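PDB 5T9X: glycoside Hydrolase from Bacteroides uniformis, which is probably a family 16 glycoside hydrolase that cleaves agar-type galactans in a route by which a human gut bacterium metabolises agarose. Local coordinates for residues 94-99 with 149-154; 103-108 with 142-147; 172-177 with 312-317; 194-199 with 304-309. One frame throughout, in Å; residues are numbered along the deposited sequence.

Overall arrangement
All four contacts gather on one mixed sheet of what is probably, as in family 16 relatives, a beta-sandwich of jelly-roll type. Contacts 1 and 2 share strand 140-154, their centres 16 Å apart, and Trp108 of contact 2 packs on Cys151 of contact 1. Contacts 3 and 4 nearly coincide, with centres 5 Å apart, and are joined by Thr174 O with Arg309 NH2 and by Ser315 OG with Asp305 OD2. Asp305 also reaches Thr147, tying contact 2 to contact 4 across about 13 Å between centres. Contact 4 probably borders the substrate cleft, since Glu194 belongs to the family 16 signature; an imidazole, probably from crystallisation, lies about 3 Å from its side chain and may mark a pocket. The sodium ion is about 14 Å from the Val152 side chain in contact 1.

Contact 1: residues 94-99 with 149-154; sequences DYYHAN and TGCVTS
Tyr95, Tyr96 and His97 meet Cys151 and Thr153 in a loop-on-strand contact, where the chain leaves strand 92-93 and drifts off the strand 140-154. One direct hydrogen bond joins the two segments: Thr153 OG1 donates to Tyr95 O at 2.7 Å, reaching a lone pair in the carbonyl plane with a C=O...donor angle of 137°. The threonine hydroxyl stands anti to its own carbonyl carbon (chi1 -56°), which places CG2 anti to the backbone N, 3.8 Å from His97 CB. Water 1 bridges the backbones, accepting from Cys151 N at 2.8 Å and lying 2.8 Å from Asp94 O. The Cys151 sulfur packs beside Tyr96. SG is 3.9 Å from Tyr96 CB and comes to the edge of the Tyr96 ring, 5.4 Å from SG to the ring centroid, so it faces the rim and not the pi cloud. Trp108 meets the same tyrosine ring, and Arg110 holds the Asp94 carboxylate by a salt bridge. A loop continuing from the short antiparallel partner 92-93 is thus tied to strand 140-154 by a threonine side-chain bond, a water bridge and a Cys sulfur-aromatic edge contact, within the probable beta-sandwich.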
# COMPACT_ATOMS: atom_id res chain seq x y z
N ASP A 94 6.16 -13.74 2.72
CA ASP A 94 4.97 -13.78 1.82
C ASP A 94 3.62 -13.89 2.58
O ASP A 94 2.69 -14.57 2.13
CB ASP A 94 5.11 -14.89 0.73
CG ASP A 94 5.48 -16.26 1.31
OD1 ASP A 94 5.57 -16.39 2.55
OD2 ASP A 94 5.73 -17.20 0.51
N TYR A 95 3.53 -13.21 3.72
CA TYR A 95 2.28 -13.10 4.46
C TYR A 95 2.24 -11.76 5.18
O TYR A 95 3.17 -10.98 5.06
CB TYR A 95 2.12 -14.27 5.45
CG TYR A 95 0.68 -14.69 5.66
CD1 TYR A 95 -0.02 -15.36 4.67
CD2 TYR A 95 0.01 -14.40 6.85
CE1 TYR A 95 -1.35 -15.74 4.86
CE2 TYR A 95 -1.32 -14.78 7.05
CZ TYR A 95 -1.99 -15.46 6.06
OH TYR A 95 -3.30 -15.83 6.24
N TYR A 96 1.14 -11.48 5.86
CA TYR A 96 0.96 -10.29 6.72
C TYR A 96 1.79 -10.51 7.95
O TYR A 96 2.16 -11.64 8.23
CB TYR A 96 -0.53 -10.18 7.07
CG TYR A 96 -1.04 -9.02 7.87
CD1 TYR A 96 -1.07 -7.73 7.35
CD2 TYR A 96 -1.63 -9.22 9.12
CE1 TYR A 96 -1.61 -6.67 8.07
CE2 TYR A 96 -2.16 -8.17 9.85
CZ TYR A 96 -2.16 -6.90 9.33
OH TYR A 96 -2.71 -5.90 10.06
N HIS A 97 2.04 -9.44 8.69
CA HIS A 97 2.91 -9.47 9.88
C HIS A 97 2.36 -10.27 11.11
O HIS A 97 3.04 -10.37 12.12
CB HIS A 97 3.41 -8.02 10.25
CG HIS A 97 2.43 -7.12 10.96
ND1 HIS A 97 1.24 -7.55 11.52
CD2 HIS A 97 2.52 -5.81 11.27
CE1 HIS A 97 0.62 -6.54 12.09
NE2 HIS A 97 1.38 -5.47 11.96
N ALA A 98 1.14 -10.80 11.03
CA ALA A 98 0.49 -11.56 12.10
C ALA A 98 -0.35 -12.62 11.40
O ALA A 98 -0.57 -12.51 10.19
CB ALA A 98 -0.41 -10.65 12.95
N ASN A 99 -0.83 -13.61 12.14
CA ASN A 99 -1.57 -14.69 11.52
C ASN A 99 -3.07 -14.33 11.28
O ASN A 99 -3.97 -14.89 11.87
CB ASN A 99 -1.39 -15.97 12.32
CG ASN A 99 -1.87 -17.21 11.57
OD1 ASN A 99 -2.30 -17.15 10.39
ND2 ASN A 99 -1.84 -18.35 12.26
N THR A 149 -5.78 -13.90 -2.57
CA THR A 149 -4.81 -12.96 -3.09
C THR A 149 -3.55 -13.04 -2.25
O THR A 149 -3.33 -14.05 -1.57
CB THR A 149 -5.42 -11.55 -3.19
OG1 THR A 149 -4.55 -10.72 -3.97
CG2 THR A 149 -5.63 -10.93 -1.82
N GLY A 150 -2.71 -12.02 -2.31
CA GLY A 150 -1.43 -12.07 -1.60
C GLY A 150 -1.07 -10.87 -0.74
O GLY A 150 -1.61 -9.80 -0.92
N CYS A 151 -0.14 -11.08 0.19
CA CYS A 151 0.35 -10.05 1.07
C CYS A 151 1.83 -10.28 1.37
O CYS A 151 2.25 -11.41 1.61
CB CYS A 151 -0.44 -10.09 2.38
SG CYS A 151 -0.15 -8.67 3.45
N VAL A 152 2.59 -9.20 1.39
CA VAL A 152 4.02 -9.23 1.64
C VAL A 152 4.34 -8.28 2.80
O VAL A 152 3.74 -7.21 2.93
CB VAL A 152 4.74 -8.79 0.36
CG1 VAL A 152 6.18 -8.39 0.58
CG2 VAL A 152 4.67 -9.91 -0.67
N THR A 153 5.31 -8.67 3.62
CA THR A 153 5.77 -7.88 4.75
C THR A 153 7.28 -7.83 4.75
O THR A 153 7.94 -8.86 4.55
CB THR A 153 5.33 -8.50 6.10
OG1 THR A 153 3.92 -8.66 6.11
CG2 THR A 153 5.74 -7.60 7.29
N SER A 154 7.83 -6.66 5.06
CA SER A 154 9.27 -6.49 5.17
C SER A 154 9.86 -7.27 6.35
O SER A 154 9.18 -7.56 7.33
CB SER A 154 9.61 -5.02 5.34
OG SER A 154 9.14 -4.57 6.58
O HOH W 1 0.25 -13.81 0.89

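Contact 2: residues 103-108 with 142-147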
# COMPACT_ATOMS: atom_id res chain seq x y z
N PRO A 103 -9.02 -8.74 5.55
CA PRO A 103 -10.40 -8.25 5.67
C PRO A 103 -11.37 -9.00 4.73
O PRO A 103 -11.16 -9.03 3.52
CB PRO A 103 -10.28 -6.79 5.26
CG PRO A 103 -9.11 -6.73 4.32
CD PRO A 103 -8.20 -7.87 4.67
N ALA A 104 -12.42 -9.58 5.28
CA ALA A 104 -13.28 -10.48 4.52
C ALA A 104 -13.95 -9.75 3.33
O ALA A 104 -14.42 -8.63 3.50
CB ALA A 104 -14.32 -11.09 5.45
N PRO A 105 -14.00 -10.34 2.14
CA PRO A 105 -13.74 -11.75 1.89
C PRO A 105 -12.33 -12.09 1.38
O PRO A 105 -12.14 -13.16 0.79
CB PRO A 105 -14.77 -12.08 0.81
CG PRO A 105 -14.84 -10.85 0.00
CD PRO A 105 -14.69 -9.72 1.00
N THR A 106 -11.36 -11.22 1.63
CA THR A 106 -9.95 -11.49 1.35
C THR A 106 -9.45 -12.69 2.12
O THR A 106 -9.75 -12.85 3.29
CB THR A 106 -9.10 -10.28 1.77
OG1 THR A 106 -9.64 -9.10 1.14
CG2 THR A 106 -7.62 -10.46 1.41
N ILE A 107 -8.68 -13.53 1.46
CA ILE A 107 -7.98 -14.64 2.11
C ILE A 107 -6.58 -14.69 1.48
O ILE A 107 -6.41 -15.19 0.38
CB ILE A 107 -8.69 -16.00 1.88
CG1 ILE A 107 -10.14 -15.97 2.37
CG2 ILE A 107 -7.92 -17.14 2.56
CD1 ILE A 107 -10.93 -17.18 1.88
N TRP A 108 -5.59 -14.14 2.18
CA TRP A 108 -4.23 -14.10 1.69
C TRP A 108 -3.66 -15.51 1.60
O TRP A 108 -3.99 -16.39 2.40
CB TRP A 108 -3.37 -13.22 2.57
CG TRP A 108 -3.71 -11.75 2.44
CD1 TRP A 108 -3.93 -11.06 1.29
CD2 TRP A 108 -3.83 -10.80 3.50
NE1 TRP A 108 -4.18 -9.73 1.57
CE2 TRP A 108 -4.11 -9.56 2.92
CE3 TRP A 108 -3.70 -10.89 4.89
CZ2 TRP A 108 -4.30 -8.42 3.67
CZ3 TRP A 108 -3.86 -9.78 5.62
CH2 TRP A 108 -4.17 -8.55 5.02
N LYS A 142 -23.50 -10.31 5.10
CA LYS A 142 -23.57 -10.96 3.79
C LYS A 142 -22.61 -12.16 3.72
O LYS A 142 -21.47 -12.07 4.15
CB LYS A 142 -23.24 -9.93 2.72
CG LYS A 142 -23.80 -10.23 1.34
CD LYS A 142 -24.00 -8.96 0.53
CE LYS A 142 -24.79 -9.21 -0.75
NZ LYS A 142 -25.23 -7.92 -1.35
N MET A 143 -23.08 -13.29 3.21
CA MET A 143 -22.22 -14.44 2.99
C MET A 143 -21.70 -14.34 1.57
O MET A 143 -22.49 -14.23 0.67
CB MET A 143 -23.02 -15.74 3.14
CG MET A 143 -23.67 -15.94 4.50
SD MET A 143 -22.55 -15.83 5.91
CE MET A 143 -21.45 -17.21 5.58
N MET A 144 -20.38 -14.38 1.38
CA MET A 144 -19.79 -14.36 0.03
C MET A 144 -18.74 -15.42 -0.15
O MET A 144 -18.20 -15.91 0.83
CB MET A 144 -19.10 -13.04 -0.24
CG MET A 144 -19.85 -11.86 0.29
SD MET A 144 -19.23 -10.40 -0.51
CE MET A 144 -20.19 -9.22 0.40
N PRO A 145 -18.43 -15.75 -1.40
CA PRO A 145 -17.25 -16.57 -1.63
C PRO A 145 -15.98 -15.78 -1.36
O PRO A 145 -15.90 -14.59 -1.69
CB PRO A 145 -17.34 -16.95 -3.11
CG PRO A 145 -18.73 -16.60 -3.53
CD PRO A 145 -19.14 -15.46 -2.66
N GLY A 146 -15.00 -16.44 -0.75
CA GLY A 146 -13.69 -15.87 -0.51
C GLY A 146 -12.96 -15.49 -1.78
O GLY A 146 -13.27 -15.99 -2.86
N THR A 147 -12.00 -14.58 -1.65
CA THR A 147 -11.18 -14.14 -2.75
C THR A 147 -9.72 -14.34 -2.34
O THR A 147 -9.28 -13.74 -1.38
CB THR A 147 -11.47 -12.69 -3.05
OG1 THR A 147 -12.89 -12.52 -3.20
CG2 THR A 147 -10.77 -12.27 -4.31
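Pro105 and Ile107 lie against Met144, Gly146 and Thr147, where the short strand 106-108 joins strand 140-154 in parallel. The Pro105 ring, preceded by a cis peptide bond, can be traced atom by atom. Its CB rests 3.7 Å from Pro145 O; its CG, the tip, comes 4.1 Å from Thr147 OG1 and 4.4 Å from Met144 SD; CD closes the ring back to the backbone and packs on Asp305. Pro105 and Thr147 stand side by side, pointing the same way. Their backbones make the bridge: Thr147 N donates to Pro105 O at 2.8 Å with an N-H...O angle of 160°, and Ile107 N donates to Thr147 O at 2.9 Å. The two bonds flank Thr106, whose CA lies beside Thr147. Ile107 has CG1 anti to its carbonyl carbon (chi1 -57°), and an extended chi2 of 168° carries CD1 on to 3.9 Å from Gly146 CA, an approach made possible by the bare glycine. Chemically, then, two backbone bonds supply the directional hold and set the register, the proline and isoleucine carbons add undirected apolar packing, and the Thr147 hydroxyl is left to bond Arg126 and Asp305.

Contact 3: residues 172-177 with 312-317; sequences NSTMAS and SGLSPT
The ST turn at Ser173, just ahead of strand 176-182, presents Thr174 and Met175 to Leu314 and Pro316 of the loop that follows helix 307-310. Ser173 OG accepts from Met175 N at 3.3 Å with an N-H...O angle of 153°, and it has a second partner in Asn327. Thr174 carries the polar link: OG1 donates to Leu314 O at 2.8 Å, arriving from above the carbonyl plane, 41° out of it, and so missing the lone-pair directions. A chi1 of 57° sets OG1 between the backbone N and the carbonyl carbon, facing Leu314 O, and leaves CG2 to lie 4.1 Å from Leu314 CD2. In what is probably a jelly-roll sandwich, as in family 16 relatives, the contact pins a long connecting loop to the start of a sheet strand. A valine in place of Thr174 would probably strip Leu314 O of this donor and set a methyl group against the carbonyl. Pro316 fits in beside the threonine, its CG 3.5 Å from Thr174 OG1. The same carbon meets Met175, whose chain crosses the proline at about a right angle, with CG and SD each 3.7 Å from Pro316 CG. Bent at both chi2 and chi3, the methionine turns its end toward Thr149 and Asp305.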
# COMPACT_ATOMS: atom_id res chain seq x y z
N ASN A 172 -5.73 -3.43 -12.62
CA ASN A 172 -6.98 -3.11 -13.31
C ASN A 172 -8.10 -4.02 -12.78
O ASN A 172 -8.59 -4.90 -13.47
CB ASN A 172 -6.79 -3.24 -14.82
CG ASN A 172 -8.01 -2.80 -15.64
OD1 ASN A 172 -9.00 -2.26 -15.15
ND2 ASN A 172 -7.93 -3.06 -16.91
N SER A 173 -8.52 -3.73 -11.56
CA SER A 173 -9.30 -4.62 -10.73
C SER A 173 -10.13 -3.83 -9.73
O SER A 173 -9.77 -2.71 -9.32
CB SER A 173 -8.34 -5.51 -9.97
OG SER A 173 -9.03 -6.57 -9.34
N THR A 174 -11.25 -4.38 -9.30
CA THR A 174 -11.97 -3.77 -8.18
C THR A 174 -11.26 -4.02 -6.83
O THR A 174 -11.55 -3.38 -5.84
CB THR A 174 -13.43 -4.24 -8.13
OG1 THR A 174 -13.47 -5.67 -8.03
CG2 THR A 174 -14.16 -3.79 -9.37
N MET A 175 -10.33 -4.97 -6.80
CA MET A 175 -9.44 -5.16 -5.66
C MET A 175 -8.63 -3.90 -5.37
O MET A 175 -8.25 -3.18 -6.29
CB MET A 175 -8.43 -6.26 -5.96
CG MET A 175 -9.00 -7.65 -6.25
SD MET A 175 -9.63 -8.41 -4.75
CE MET A 175 -8.09 -8.92 -3.98
N ALA A 176 -8.35 -3.66 -4.10
CA ALA A 176 -7.39 -2.64 -3.70
C ALA A 176 -5.98 -3.11 -4.02
O ALA A 176 -5.66 -4.27 -3.79
CB ALA A 176 -7.52 -2.36 -2.22
N SER A 177 -5.17 -2.22 -4.57
CA SER A 177 -3.71 -2.40 -4.68
C SER A 177 -3.06 -1.49 -3.63
O SER A 177 -3.36 -0.28 -3.60
CB SER A 177 -3.23 -2.00 -6.07
OG SER A 177 -3.91 -2.72 -7.09
N SER A 312 -21.05 -4.03 -0.94
CA SER A 312 -21.84 -3.24 -1.87
C SER A 312 -21.69 -3.69 -3.34
O SER A 312 -22.10 -2.96 -4.25
CB SER A 312 -21.49 -1.75 -1.70
OG SER A 312 -21.61 -1.37 -0.33
N GLY A 313 -21.15 -4.88 -3.58
CA GLY A 313 -21.07 -5.43 -4.93
C GLY A 313 -19.76 -5.20 -5.70
O GLY A 313 -19.70 -5.50 -6.90
N LEU A 314 -18.71 -4.71 -5.05
CA LEU A 314 -17.44 -4.47 -5.76
C LEU A 314 -16.38 -5.56 -5.56
O LEU A 314 -15.20 -5.35 -5.85
CB LEU A 314 -16.89 -3.06 -5.44
CG LEU A 314 -17.76 -2.01 -6.13
CD1 LEU A 314 -17.76 -0.71 -5.38
CD2 LEU A 314 -17.28 -1.78 -7.54
N SER A 315 -16.78 -6.74 -5.08
CA SER A 315 -15.90 -7.90 -5.08
C SER A 315 -15.72 -8.28 -6.56
O SER A 315 -16.64 -8.06 -7.35
CB SER A 315 -16.50 -9.03 -4.26
OG SER A 315 -15.64 -10.18 -4.23
N PRO A 316 -14.53 -8.76 -6.97
CA PRO A 316 -14.38 -9.13 -8.38
C PRO A 316 -15.20 -10.36 -8.76
O PRO A 316 -15.24 -11.33 -8.00
CB PRO A 316 -12.89 -9.48 -8.52
CG PRO A 316 -12.25 -8.92 -7.33
CD PRO A 316 -13.26 -8.84 -6.24
N THR A 317 -15.83 -10.31 -9.93
CA THR A 317 -16.65 -11.42 -10.45
C THR A 317 -15.74 -12.54 -10.93
O THR A 317 -14.58 -12.32 -11.26
CB THR A 317 -17.57 -10.98 -11.62
OG1 THR A 317 -16.78 -10.62 -12.77
CG2 THR A 317 -18.44 -9.79 -11.23

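Contact 4: residues 194-199 with 304-309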
# COMPACT_ATOMS: atom_id res chain seq x y z
N GLU A 194 -3.02 3.48 -1.69
CA GLU A 194 -4.25 2.66 -1.66
C GLU A 194 -5.07 3.11 -2.87
O GLU A 194 -5.36 4.29 -3.03
CB GLU A 194 -4.98 2.84 -0.33
CG GLU A 194 -6.30 2.10 -0.23
CD GLU A 194 -6.91 2.16 1.16
OE1 GLU A 194 -7.03 3.28 1.72
OE2 GLU A 194 -7.31 1.09 1.68
N ALA A 195 -5.35 2.18 -3.78
CA ALA A 195 -5.97 2.52 -5.06
C ALA A 195 -6.82 1.38 -5.60
O ALA A 195 -6.57 0.20 -5.33
CB ALA A 195 -4.92 2.94 -6.07
N TYR A 196 -7.85 1.77 -6.34
CA TYR A 196 -8.76 0.85 -7.04
C TYR A 196 -8.65 1.20 -8.51
O TYR A 196 -8.96 2.34 -8.90
CB TYR A 196 -10.19 1.02 -6.52
CG TYR A 196 -10.21 1.06 -5.01
CD1 TYR A 196 -10.23 -0.11 -4.28
CD2 TYR A 196 -10.14 2.26 -4.33
CE1 TYR A 196 -10.22 -0.10 -2.90
CE2 TYR A 196 -10.12 2.28 -2.94
CZ TYR A 196 -10.17 1.09 -2.23
OH TYR A 196 -10.14 1.07 -0.85
N GLY A 197 -8.16 0.27 -9.31
CA GLY A 197 -7.88 0.56 -10.71
C GLY A 197 -8.95 0.29 -11.75
O GLY A 197 -8.83 0.77 -12.88
N SER A 198 -9.99 -0.46 -11.40
CA SER A 198 -11.04 -0.83 -12.38
C SER A 198 -11.97 0.32 -12.71
O SER A 198 -12.15 1.23 -11.89
CB SER A 198 -11.84 -2.02 -11.89
OG SER A 198 -13.03 -2.16 -12.61
N ASP A 199 -12.56 0.29 -13.92
CA ASP A 199 -13.63 1.23 -14.30
C ASP A 199 -14.93 0.94 -13.60
O ASP A 199 -15.76 1.83 -13.50
CB ASP A 199 -13.91 1.25 -15.80
CG ASP A 199 -12.76 1.87 -16.60
OD1 ASP A 199 -12.18 2.90 -16.16
OD2 ASP A 199 -12.41 1.30 -17.66
N GLU A 304 -6.25 -6.40 -1.49
CA GLU A 304 -7.36 -6.64 -0.56
C GLU A 304 -8.67 -6.56 -1.33
O GLU A 304 -8.88 -5.66 -2.13
CB GLU A 304 -7.38 -5.58 0.56
CG GLU A 304 -6.19 -5.63 1.51
CD GLU A 304 -6.15 -4.51 2.57
OE1 GLU A 304 -7.08 -3.65 2.63
OE2 GLU A 304 -5.15 -4.49 3.35
N ASP A 305 -9.56 -7.53 -1.09
CA ASP A 305 -10.98 -7.39 -1.40
C ASP A 305 -11.65 -6.82 -0.16
O ASP A 305 -12.06 -7.56 0.73
CB ASP A 305 -11.59 -8.75 -1.74
CG ASP A 305 -12.90 -8.65 -2.46
OD1 ASP A 305 -13.45 -7.52 -2.58
OD2 ASP A 305 -13.35 -9.72 -2.91
N GLN A 306 -11.72 -5.49 -0.09
CA GLN A 306 -12.06 -4.81 1.15
C GLN A 306 -13.53 -4.94 1.47
O GLN A 306 -14.35 -4.87 0.57
CB GLN A 306 -11.68 -3.35 1.07
CG GLN A 306 -10.18 -3.13 1.14
CD GLN A 306 -9.78 -1.69 0.87
OE1 GLN A 306 -10.56 -0.90 0.35
NE2 GLN A 306 -8.55 -1.35 1.21
N SER A 307 -13.85 -5.12 2.75
CA SER A 307 -15.21 -5.46 3.20
C SER A 307 -16.30 -4.47 2.78
O SER A 307 -17.29 -4.85 2.18
CB SER A 307 -15.24 -5.63 4.72
OG SER A 307 -14.25 -6.56 5.11
N TRP A 308 -16.09 -3.21 3.12
CA TRP A 308 -17.03 -2.12 2.79
C TRP A 308 -17.35 -1.98 1.30
O TRP A 308 -18.45 -1.53 0.92
CB TRP A 308 -16.51 -0.80 3.36
CG TRP A 308 -15.13 -0.37 2.84
CD1 TRP A 308 -13.90 -0.86 3.23
CD2 TRP A 308 -14.86 0.64 1.86
NE1 TRP A 308 -12.90 -0.22 2.54
CE2 TRP A 308 -13.46 0.71 1.69
CE3 TRP A 308 -15.68 1.51 1.11
CZ2 TRP A 308 -12.84 1.61 0.79
CZ3 TRP A 308 -15.07 2.42 0.19
CH2 TRP A 308 -13.66 2.44 0.04
N ARG A 309 -16.40 -2.35 0.46
CA ARG A 309 -16.62 -2.41 -0.98
C ARG A 309 -17.27 -3.70 -1.40
O ARG A 309 -18.14 -3.71 -2.27
CB ARG A 309 -15.32 -2.23 -1.72
CG ARG A 309 -14.90 -0.78 -1.77
CD ARG A 309 -13.46 -0.64 -2.18
NE ARG A 309 -13.23 -1.21 -3.50
CZ ARG A 309 -13.45 -0.59 -4.66
NH1 ARG A 309 -13.93 0.65 -4.72
NH2 ARG A 309 -13.16 -1.24 -5.79
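Gln306, Trp308 and Arg309 close around Glu194 and Tyr196 at the end of strand 188-195, which carries the acidic EIDIIE sequence recognised as the signature of family 16 jelly-roll hydrolases. Walking from Glu304, its OE1 accepts from Gln306 NE2 at 3.1 Å, nearly straight at 167°. The Asp305 carboxylate bonds Thr147 and Ser315. Gln306, the N-cap residue of helix 307-310, has its amide oriented by NE2, which besides Glu304 OE1 also donates to Glu194 OE2 at 2.8 Å, on the anti side of that carboxylate. The 2.3 Å between Tyr196 OH and Gln306 OE1 is doubtfully short. Glu194 has a further partner in His216. Trp308 next brings CZ2 to 3.2 Å from Tyr196 OH, the hydroxyl lying at the indole edge. Arg309, bent at chi3 (60°), lays its guanidinium on the Tyr196 ring, centres 3.8 Å apart and planes at 24°, an off-centre cation-pi stack. An alanine here would probably take the stacked guanidinium from the Tyr196 ring and leave Thr174 O without its NH2 donor. Within the stack, Arg309 NE lies 3.3 Å from Tyr196 CE1.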